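Local coordinates for protein N-acetylglucosaminidase (PDB 6INX) that probably hydrolyses glycosidic bonds in N-acetylglucosamine-containing glycans, as an N-acetylglucosaminidase of glycoside hydrolase family 18 with a TIM-barrel fold, at residues F179-T184 and G320-E325; I230-A235 and R307-Y312; D142-G145 and H151-L154. All blocks are in the same frame, centred on the assembly; numbering follows the deposited sequence.

All three contacts belong to one (beta/alpha)8 barrel of the family 18 type. Contact 3 comes first, where the chain passes from helix 126-148 to strand 153-159. That strand pairs with 179-183, which opens contact 1. Along the chain, contact 2 lies wholly between the two segments of contact 1. The centres of contacts 1 and 2 are about 8 Å apart, and strand 230-235 sits between strands 179-183 and 320-324. Contact 1 is inside the barrel; contact 2 joins its wall to an outer helix. Contact 3 lies about 21 Å from contact 1, but Trp153 and Phe179 touch. Together they pack the barrel wall with side chains inside and helices outside.

Contact 1 (F179-T184 and G320-E325); sequences FVQLMT and GVMFWE
Met322 and Gln181 make the main touch between strands 320-324 and 179-183. Both side chains leave their strands toward the other segment, and they meet at an oblique angle. The apolar contacts come mostly from Met322. Its CG lies 4.1 Å from Gln181 CB. Its terminal methyl reaches further, to 3.8 Å between Met322 CE and Met183 CG. CG of Met322 stands between its own backbone N and carbonyl carbon (chi1 63°). A second bend at chi2 (85°) then carries the sulfur and methyl toward 182-183. The end of the Met183 side chain leads away, so only its CG meets that methyl.

The two strands do not pair. Their axes approach to 7.8 Å at 51°, and strand 230-235 lies between them with hydrogen bonds to both. This is a contact across the inside of a TIM barrel, between the sixth and eighth barrel strands. Ala8 and Tyr10 of strand 6-12 touch both Gln181 and Met322.

The polar groups touch without bonding across the contact. The amide nitrogen of Gln181 rests alongside the methionine stem, with 3.6 Å from Gln181 NE2 to Met322 CB. Its hydrogen bond goes instead to Asn31 OD1, which ties the amide to a further barrel strand. Leu182 contributes its carbonyl oxygen, with Leu182 O 3.7 Å from Met322 CE. Just beyond, Met183 centres an inverse gamma turn. On the other strand a cis peptide joins Trp324 to Glu325, as in many family 18 enzymes.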
loop_
_atom_site.group_PDB
_atom_site.type_symbol
_atom_site.label_atom_id
_atom_site.label_comp_id
_atom_site.label_asym_id
_atom_site.label_seq_id
_atom_site.Cartn_x
_atom_site.Cartn_y
_atom_site.Cartn_z
ATOM N N PHE A 179 -13.901 16.121 -16.721
ATOM C CA PHE A 179 -12.836 15.131 -16.654
ATOM C C PHE A 179 -12.480 14.882 -15.196
ATOM O O PHE A 179 -12.925 15.598 -14.291
ATOM C CB PHE A 179 -11.606 15.499 -17.500
ATOM C CG PHE A 179 -11.046 16.875 -17.245
ATOM C CD1 PHE A 179 -11.302 17.909 -18.133
ATOM C CD2 PHE A 179 -10.219 17.127 -16.162
ATOM C CE1 PHE A 179 -10.765 19.169 -17.928
ATOM C CE2 PHE A 179 -9.680 18.390 -15.951
ATOM C CZ PHE A 179 -9.954 19.410 -16.836
ATOM N N VAL A 180 -11.705 13.814 -14.991
ATOM C CA VAL A 180 -11.201 13.388 -13.691
ATOM C C VAL A 180 -9.688 13.541 -13.728
ATOM O O VAL A 180 -9.019 12.915 -14.557
ATOM C CB VAL A 180 -11.570 11.922 -13.413
ATOM C CG1 VAL A 180 -10.985 11.455 -12.067
ATOM C CG2 VAL A 180 -13.074 11.725 -13.471
ATOM N N GLN A 181 -9.137 14.347 -12.824
ATOM C CA GLN A 181 -7.688 14.507 -12.732
ATOM C C GLN A 181 -7.156 13.515 -11.710
ATOM O O GLN A 181 -7.459 13.623 -10.519
ATOM C CB GLN A 181 -7.345 15.929 -12.321
ATOM C CG GLN A 181 -7.889 16.962 -13.272
ATOM C CD GLN A 181 -7.707 18.347 -12.738
ATOM O OE1 GLN A 181 -8.360 18.734 -11.765
ATOM N NE2 GLN A 181 -6.809 19.107 -13.350
ATOM N N LEU A 182 -6.361 12.555 -12.162
ATOM C CA LEU A 182 -5.758 11.592 -11.254
ATOM C C LEU A 182 -4.488 12.197 -10.681
ATOM O O LEU A 182 -3.552 12.533 -11.420
ATOM C CB LEU A 182 -5.449 10.271 -11.960
ATOM C CG LEU A 182 -6.598 9.587 -12.684
ATOM C CD1 LEU A 182 -6.107 8.256 -13.251
ATOM C CD2 LEU A 182 -7.763 9.409 -11.730
ATOM N N MET A 183 -4.447 12.328 -9.361
ATOM C CA MET A 183 -3.278 12.900 -8.699
ATOM C C MET A 183 -2.205 11.815 -8.607
ATOM O O MET A 183 -1.947 11.229 -7.551
ATOM C CB MET A 183 -3.660 13.449 -7.332
ATOM C CG MET A 183 -4.435 14.771 -7.427
ATOM S SD MET A 183 -4.813 15.489 -5.820
ATOM C CE MET A 183 -5.978 14.265 -5.254
ATOM N N THR A 184 -1.584 11.543 -9.762
ATOM C CA THR A 184 -0.516 10.540 -9.853
ATOM C C THR A 184 0.826 11.143 -9.416
ATOM O O THR A 184 1.829 11.149 -10.136
ATOM C CB THR A 184 -0.468 9.888 -11.234
ATOM O OG1 THR A 184 -0.311 10.888 -12.251
ATOM C CG2 THR A 184 -1.736 9.087 -11.502
ATOM N N GLY A 320 -5.283 14.028 -21.210
ATOM C CA GLY A 320 -4.178 14.966 -21.112
ATOM C C GLY A 320 -3.478 14.839 -19.767
ATOM O O GLY A 320 -3.525 13.792 -19.129
ATOM N N VAL A 321 -2.813 15.927 -19.378
ATOM C CA VAL A 321 -1.935 15.956 -18.210
ATOM C C VAL A 321 -2.208 17.226 -17.420
ATOM O O VAL A 321 -2.443 18.292 -17.999
ATOM C CB VAL A 321 -0.447 15.904 -18.618
ATOM C CG1 VAL A 321 0.461 15.922 -17.370
ATOM C CG2 VAL A 321 -0.163 14.688 -19.491
ATOM N N MET A 322 -2.167 17.111 -16.091
ATOM C CA MET A 322 -2.165 18.265 -15.207
ATOM C C MET A 322 -0.908 18.246 -14.348
ATOM O O MET A 322 -0.253 17.207 -14.192
ATOM C CB MET A 322 -3.431 18.323 -14.337
ATOM C CG MET A 322 -3.588 17.152 -13.398
ATOM S SD MET A 322 -2.675 17.413 -11.868
ATOM C CE MET A 322 -3.445 16.142 -10.855
ATOM N N PHE A 323 -0.567 19.400 -13.778
ATOM C CA PHE A 323 0.618 19.477 -12.936
ATOM C C PHE A 323 0.385 20.301 -11.677
ATOM O O PHE A 323 -0.402 21.253 -11.660
ATOM C CB PHE A 323 1.847 19.991 -13.703
ATOM C CG PHE A 323 1.724 21.404 -14.206
ATOM C CD1 PHE A 323 2.041 22.483 -13.388
ATOM C CD2 PHE A 323 1.341 21.654 -15.516
ATOM C CE1 PHE A 323 1.946 23.791 -13.866
ATOM C CE2 PHE A 323 1.256 22.950 -15.999
ATOM C CZ PHE A 323 1.563 24.016 -15.174
ATOM N N TRP A 324 1.086 19.909 -10.620
ATOM C CA TRP A 324 1.204 20.677 -9.384
ATOM C C TRP A 324 2.681 20.994 -9.216
ATOM O O TRP A 324 3.496 20.066 -9.169
ATOM C CB TRP A 324 0.746 19.849 -8.174
ATOM C CG TRP A 324 0.903 20.638 -6.903
ATOM C CD1 TRP A 324 2.034 20.773 -6.144
ATOM C CD2 TRP A 324 -0.085 21.476 -6.301
ATOM N NE1 TRP A 324 1.793 21.618 -5.091
ATOM C CE2 TRP A 324 0.501 22.068 -5.167
ATOM C CE3 TRP A 324 -1.412 21.772 -6.608
ATOM C CZ2 TRP A 324 -0.196 22.940 -4.338
ATOM C CZ3 TRP A 324 -2.103 22.631 -5.787
ATOM C CH2 TRP A 324 -1.492 23.213 -4.666
ATOM N N GLU A 325 3.051 22.278 -9.129
ATOM C CA GLU A 325 2.221 23.479 -9.257
ATOM C C GLU A 325 3.097 24.515 -9.990
ATOM O O GLU A 325 4.326 24.414 -9.967
ATOM C CB GLU A 325 1.834 23.985 -7.861
ATOM C CG GLU A 325 0.969 25.256 -7.827
ATOM C CD GLU A 325 1.806 26.526 -7.758
ATOM O OE1 GLU A 325 2.995 26.433 -7.396
ATOM O OE2 GLU A 325 1.288 27.624 -8.071
#

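Contact 2 (I230-A235 and R307-Y312); sequences IVIGAA and RYKCDY
Strand 230-235 and helix 307-312 run antiparallel, with axes 10.0 Å apart at 178°, and the CA atoms of Ala234 and Lys309 are the nearest pair. Lys309 carries most of the contact. Its CG stands anti to the carbonyl carbon (chi1 -70°), and the chain is extended from there to its tip. This lets the amine reach the strand backbone. Lys309 NZ donates to Gly233 O at 3.1 Å. The donor lies in the carbonyl plane, on a lone pair, with a C=O...N angle of 138°. The same nitrogen forms a salt bridge with Asp301 and a hydrogen bond with Thr199 OG1, so a buried amine is gripped by three oxygens. Asp301 also accepts a hydrogen bond from Ala235 N, and so links the amine to the strand a second time. Lys309 NZ also packs 3.8 Å from Ala234 CA.

The apolar part is small. Ile232 points toward the helix, and its CD1 lies 4.0 Å from Lys309 CB. A leucine in place of Lys309 would probably leave Asp301 without its positive mate and Gly233 O without this donor.

Strand 230-235 and strand 320-324 are parallel neighbours, and helix 303-316 comes between them in the chain. This is a beta-alpha-beta crossover of the barrel, widened by the insertion that holds the five-stranded antiparallel sheet. Helix 213-222 packs alongside, with Val217 touching both Ile232 and Tyr312.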
loop_
_atom_site.group_PDB
_atom_site.type_symbol
_atom_site.label_atom_id
_atom_site.label_comp_id
_atom_site.label_asym_id
_atom_site.label_seq_id
_atom_site.Cartn_x
_atom_site.Cartn_y
_atom_site.Cartn_z
ATOM N N ILE A 230 -9.836 10.964 -18.544
ATOM C CA ILE A 230 -8.760 10.787 -17.576
ATOM C C ILE A 230 -7.616 11.732 -17.899
ATOM O O ILE A 230 -7.022 11.656 -18.978
ATOM C CB ILE A 230 -8.282 9.331 -17.526
ATOM C CG1 ILE A 230 -9.410 8.452 -16.984
ATOM C CG2 ILE A 230 -7.038 9.224 -16.657
ATOM C CD1 ILE A 230 -9.069 6.982 -16.876
ATOM N N VAL A 231 -7.284 12.589 -16.938
ATOM C CA VAL A 231 -6.136 13.483 -16.998
ATOM C C VAL A 231 -5.143 12.988 -15.950
ATOM O O VAL A 231 -5.499 12.858 -14.773
ATOM C CB VAL A 231 -6.575 14.930 -16.721
ATOM C CG1 VAL A 231 -5.372 15.858 -16.521
ATOM C CG2 VAL A 231 -7.490 15.431 -17.847
ATOM N N ILE A 232 -3.910 12.673 -16.366
ATOM C CA ILE A 232 -2.917 12.168 -15.410
ATOM C C ILE A 232 -2.105 13.307 -14.812
ATOM O O ILE A 232 -2.215 14.454 -15.249
ATOM C CB ILE A 232 -2.008 11.081 -16.014
ATOM C CG1 ILE A 232 -1.159 11.664 -17.152
ATOM C CG2 ILE A 232 -2.842 9.902 -16.485
ATOM C CD1 ILE A 232 0.016 10.770 -17.578
ATOM N N GLY A 233 -1.295 13.010 -13.804
ATOM C CA GLY A 233 -0.602 14.030 -13.029
ATOM C C GLY A 233 0.907 13.994 -13.170
ATOM O O GLY A 233 1.519 12.916 -13.185
ATOM N N ALA A 234 1.499 15.189 -13.233
ATOM C CA ALA A 234 2.935 15.418 -13.182
ATOM C C ALA A 234 3.243 16.344 -12.020
ATOM O O ALA A 234 2.460 17.241 -11.690
ATOM C CB ALA A 234 3.453 16.077 -14.471
ATOM N N ALA A 235 4.397 16.135 -11.406
ATOM C CA ALA A 235 4.785 16.871 -10.216
ATOM C C ALA A 235 6.004 17.717 -10.535
ATOM O O ALA A 235 7.006 17.200 -11.034
ATOM C CB ALA A 235 5.110 15.913 -9.072
ATOM N N ARG A 307 8.110 13.551 -20.885
ATOM C CA ARG A 307 7.914 13.093 -22.266
ATOM C C ARG A 307 7.312 11.700 -22.293
ATOM O O ARG A 307 6.412 11.421 -23.089
ATOM C CB ARG A 307 9.211 13.132 -23.100
ATOM C CG ARG A 307 9.181 12.430 -24.503
ATOM C CD ARG A 307 8.226 13.215 -25.374
ATOM N NE ARG A 307 8.079 12.754 -26.739
ATOM C CZ ARG A 307 8.556 13.388 -27.815
ATOM N NH1 ARG A 307 9.233 14.541 -27.705
ATOM N NH2 ARG A 307 8.318 12.873 -29.037
ATOM N N TYR A 308 7.796 10.804 -21.427
ATOM C CA TYR A 308 7.216 9.467 -21.381
ATOM C C TYR A 308 5.746 9.513 -20.978
ATOM O O TYR A 308 4.924 8.774 -21.530
ATOM C CB TYR A 308 8.008 8.564 -20.433
ATOM C CG TYR A 308 9.229 7.920 -21.062
ATOM C CD1 TYR A 308 9.094 6.868 -21.961
ATOM C CD2 TYR A 308 10.508 8.354 -20.740
ATOM C CE1 TYR A 308 10.210 6.272 -22.537
ATOM C CE2 TYR A 308 11.635 7.762 -21.312
ATOM C CZ TYR A 308 11.472 6.727 -22.210
ATOM O OH TYR A 308 12.581 6.130 -22.784
ATOM N N LYS A 309 5.392 10.386 -20.034
ATOM C CA LYS A 309 3.993 10.514 -19.634
ATOM C C LYS A 309 3.129 11.015 -20.786
ATOM O O LYS A 309 2.007 10.536 -20.982
ATOM C CB LYS A 309 3.875 11.443 -18.425
ATOM C CG LYS A 309 4.437 10.852 -17.125
ATOM C CD LYS A 309 4.171 11.761 -15.928
ATOM C CE LYS A 309 4.716 11.132 -14.643
ATOM N NZ LYS A 309 4.422 11.938 -13.412
ATOM N N CYS A 310 3.650 11.961 -21.575
ATOM C CA CYS A 310 2.900 12.478 -22.719
ATOM C C CYS A 310 2.713 11.414 -23.794
ATOM O O CYS A 310 1.617 11.278 -24.353
ATOM C CB CYS A 310 3.612 13.696 -23.304
ATOM S SG CYS A 310 3.595 15.145 -22.245
ATOM N N ASP A 311 3.770 10.649 -24.096
ATOM C CA ASP A 311 3.644 9.562 -25.064
ATOM C C ASP A 311 2.609 8.544 -24.611
ATOM O O ASP A 311 1.871 7.989 -25.433
ATOM C CB ASP A 311 4.989 8.855 -25.260
ATOM C CG ASP A 311 6.062 9.759 -25.845
ATOM O OD1 ASP A 311 5.721 10.784 -26.469
ATOM O OD2 ASP A 311 7.258 9.434 -25.687
ATOM N N TYR A 312 2.557 8.271 -23.300
ATOM C CA TYR A 312 1.570 7.341 -22.757
ATOM C C TYR A 312 0.156 7.878 -22.937
ATOM O O TYR A 312 -0.759 7.130 -23.300
ATOM C CB TYR A 312 1.880 7.104 -21.273
ATOM C CG TYR A 312 0.945 6.151 -20.548
ATOM C CD1 TYR A 312 -0.176 6.622 -19.855
ATOM C CD2 TYR A 312 1.208 4.788 -20.513
ATOM C CE1 TYR A 312 -1.025 5.749 -19.186
ATOM C CE2 TYR A 312 0.361 3.907 -19.840
ATOM C CZ TYR A 312 -0.747 4.396 -19.177
ATOM O OH TYR A 312 -1.580 3.514 -18.517
#

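Contact 3 (D142-G145 and H151-L154); sequences DRQG and HYWL
Asp142 OD1 is gripped from two sources: a salt bridge from Arg138, and a water that also meets Tyr152. The water donates to Asp142 OD1 at 3.0 Å and accepts from Tyr152 N, also at 3.0 Å. It therefore bridges the helix to the backbone just before strand 153-159, where segments 142-145 and 151-154 share no direct hydrogen bond. Arg138, on the same helix, bonds directly to Tyr152 O, so one arginine joins the Asp142 carboxylate to the backbone.

The Tyr152 ring carries the direct packing of the contact. With CG anti to the carbonyl carbon (chi1 -77°), the ring extends toward the helix and presents its edge. The peptide between Gln144 and Gly145 meets that edge close to the ring plane. Gly145 N lies 3.4 Å from Tyr152 CD2, and Gly145 CA is 3.5 Å from that same CD2. Gln144 adds an apolar touch, with its CG 3.8 Å from Tyr152 CE2. Beyond this, Tyr152 OH and Gln144 NE2 both bond to Asp148 OD1.

The contact lies where the chain passes from helix 126-148 to strand 153-159, completing the beta-alpha-beta crossover that starts from strand 105-109. Its chemistry is mixed: an aromatic edge against a peptide, beside a water bridge and an arginine. The nearby positive charge of Arg138 would probably help to keep Asp142 ionised.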
loop_
_atom_site.group_PDB
_atom_site.type_symbol
_atom_site.label_atom_id
_atom_site.label_comp_id
_atom_site.label_asym_id
_atom_site.label_seq_id
_atom_site.Cartn_x
_atom_site.Cartn_y
_atom_site.Cartn_z
ATOM N N ASP A 142 -25.095 23.735 -14.390
ATOM C CA ASP A 142 -25.768 23.656 -15.684
ATOM C C ASP A 142 -26.913 24.658 -15.770
ATOM O O ASP A 142 -27.108 25.296 -16.811
ATOM C CB ASP A 142 -26.275 22.241 -15.928
ATOM C CG ASP A 142 -25.180 21.303 -16.412
ATOM O OD1 ASP A 142 -24.027 21.755 -16.623
ATOM O OD2 ASP A 142 -25.487 20.109 -16.589
ATOM N N ARG A 143 -27.670 24.827 -14.688
ATOM C CA ARG A 143 -28.720 25.841 -14.693
ATOM C C ARG A 143 -28.141 27.234 -14.905
ATOM O O ARG A 143 -28.718 28.055 -15.631
ATOM C CB ARG A 143 -29.527 25.769 -13.399
ATOM C CG ARG A 143 -30.522 24.622 -13.382
ATOM C CD ARG A 143 -31.710 24.896 -14.292
ATOM N NE ARG A 143 -32.421 26.096 -13.871
ATOM C CZ ARG A 143 -32.501 27.219 -14.579
ATOM N NH1 ARG A 143 -31.915 27.315 -15.778
ATOM N NH2 ARG A 143 -33.171 28.248 -14.082
ATOM N N GLN A 144 -27.002 27.530 -14.282
ATOM C CA GLN A 144 -26.390 28.836 -14.501
ATOM C C GLN A 144 -25.849 28.958 -15.920
ATOM O O GLN A 144 -25.936 30.026 -16.533
ATOM C CB GLN A 144 -25.304 29.106 -13.461
ATOM C CG GLN A 144 -24.762 30.533 -13.476
ATOM C CD GLN A 144 -25.835 31.566 -13.204
ATOM O OE1 GLN A 144 -26.705 31.370 -12.352
ATOM N NE2 GLN A 144 -25.781 32.677 -13.931
ATOM N N GLY A 145 -25.302 27.874 -16.465
ATOM C CA GLY A 145 -24.879 27.897 -17.854
ATOM C C GLY A 145 -26.033 28.094 -18.817
ATOM O O GLY A 145 -25.866 28.708 -19.877
ATOM N N HIS A 151 -21.324 26.921 -21.265
ATOM C CA HIS A 151 -21.011 25.752 -20.454
ATOM C C HIS A 151 -20.209 26.194 -19.242
ATOM O O HIS A 151 -19.324 27.047 -19.348
ATOM C CB HIS A 151 -20.157 24.777 -21.266
ATOM C CG HIS A 151 -19.850 23.490 -20.560
ATOM N ND1 HIS A 151 -20.829 22.605 -20.158
ATOM C CD2 HIS A 151 -18.667 22.925 -20.217
ATOM C CE1 HIS A 151 -20.261 21.556 -19.583
ATOM N NE2 HIS A 151 -18.952 21.725 -19.612
ATOM N N TYR A 152 -20.527 25.619 -18.087
ATOM C CA TYR A 152 -19.685 25.737 -16.906
ATOM C C TYR A 152 -19.141 24.351 -16.590
ATOM O O TYR A 152 -19.824 23.349 -16.817
ATOM C CB TYR A 152 -20.471 26.288 -15.718
ATOM C CG TYR A 152 -20.705 27.781 -15.813
ATOM C CD1 TYR A 152 -19.651 28.676 -15.714
ATOM C CD2 TYR A 152 -21.985 28.293 -15.986
ATOM C CE1 TYR A 152 -19.859 30.044 -15.811
ATOM C CE2 TYR A 152 -22.206 29.656 -16.086
ATOM C CZ TYR A 152 -21.138 30.524 -15.990
ATOM O OH TYR A 152 -21.357 31.880 -16.083
ATOM N N TRP A 153 -17.899 24.300 -16.114
ATOM C CA TRP A 153 -17.150 23.062 -15.937
ATOM C C TRP A 153 -17.220 22.564 -14.497
ATOM O O TRP A 153 -17.266 23.350 -13.549
ATOM C CB TRP A 153 -15.677 23.273 -16.297
ATOM C CG TRP A 153 -15.430 23.591 -17.744
ATOM C CD1 TRP A 153 -15.874 24.686 -18.433
ATOM C CD2 TRP A 153 -14.665 22.818 -18.671
ATOM N NE1 TRP A 153 -15.436 24.637 -19.732
ATOM C CE2 TRP A 153 -14.695 23.497 -19.906
ATOM C CE3 TRP A 153 -13.958 21.618 -18.579
ATOM C CZ2 TRP A 153 -14.048 23.014 -21.040
ATOM C CZ3 TRP A 153 -13.322 21.135 -19.705
ATOM C CH2 TRP A 153 -13.366 21.835 -20.919
ATOM N N LEU A 154 -17.174 21.239 -14.345
ATOM C CA LEU A 154 -17.016 20.611 -13.037
ATOM C C LEU A 154 -16.042 19.459 -13.206
ATOM O O LEU A 154 -16.262 18.580 -14.042
ATOM C CB LEU A 154 -18.356 20.099 -12.493
ATOM C CG LEU A 154 -18.308 19.522 -11.074
ATOM C CD1 LEU A 154 -17.920 20.602 -10.067
ATOM C CD2 LEU A 154 -19.653 18.895 -10.728
HETATM O O HOH W 1 -23.086 24.105 -18.184
#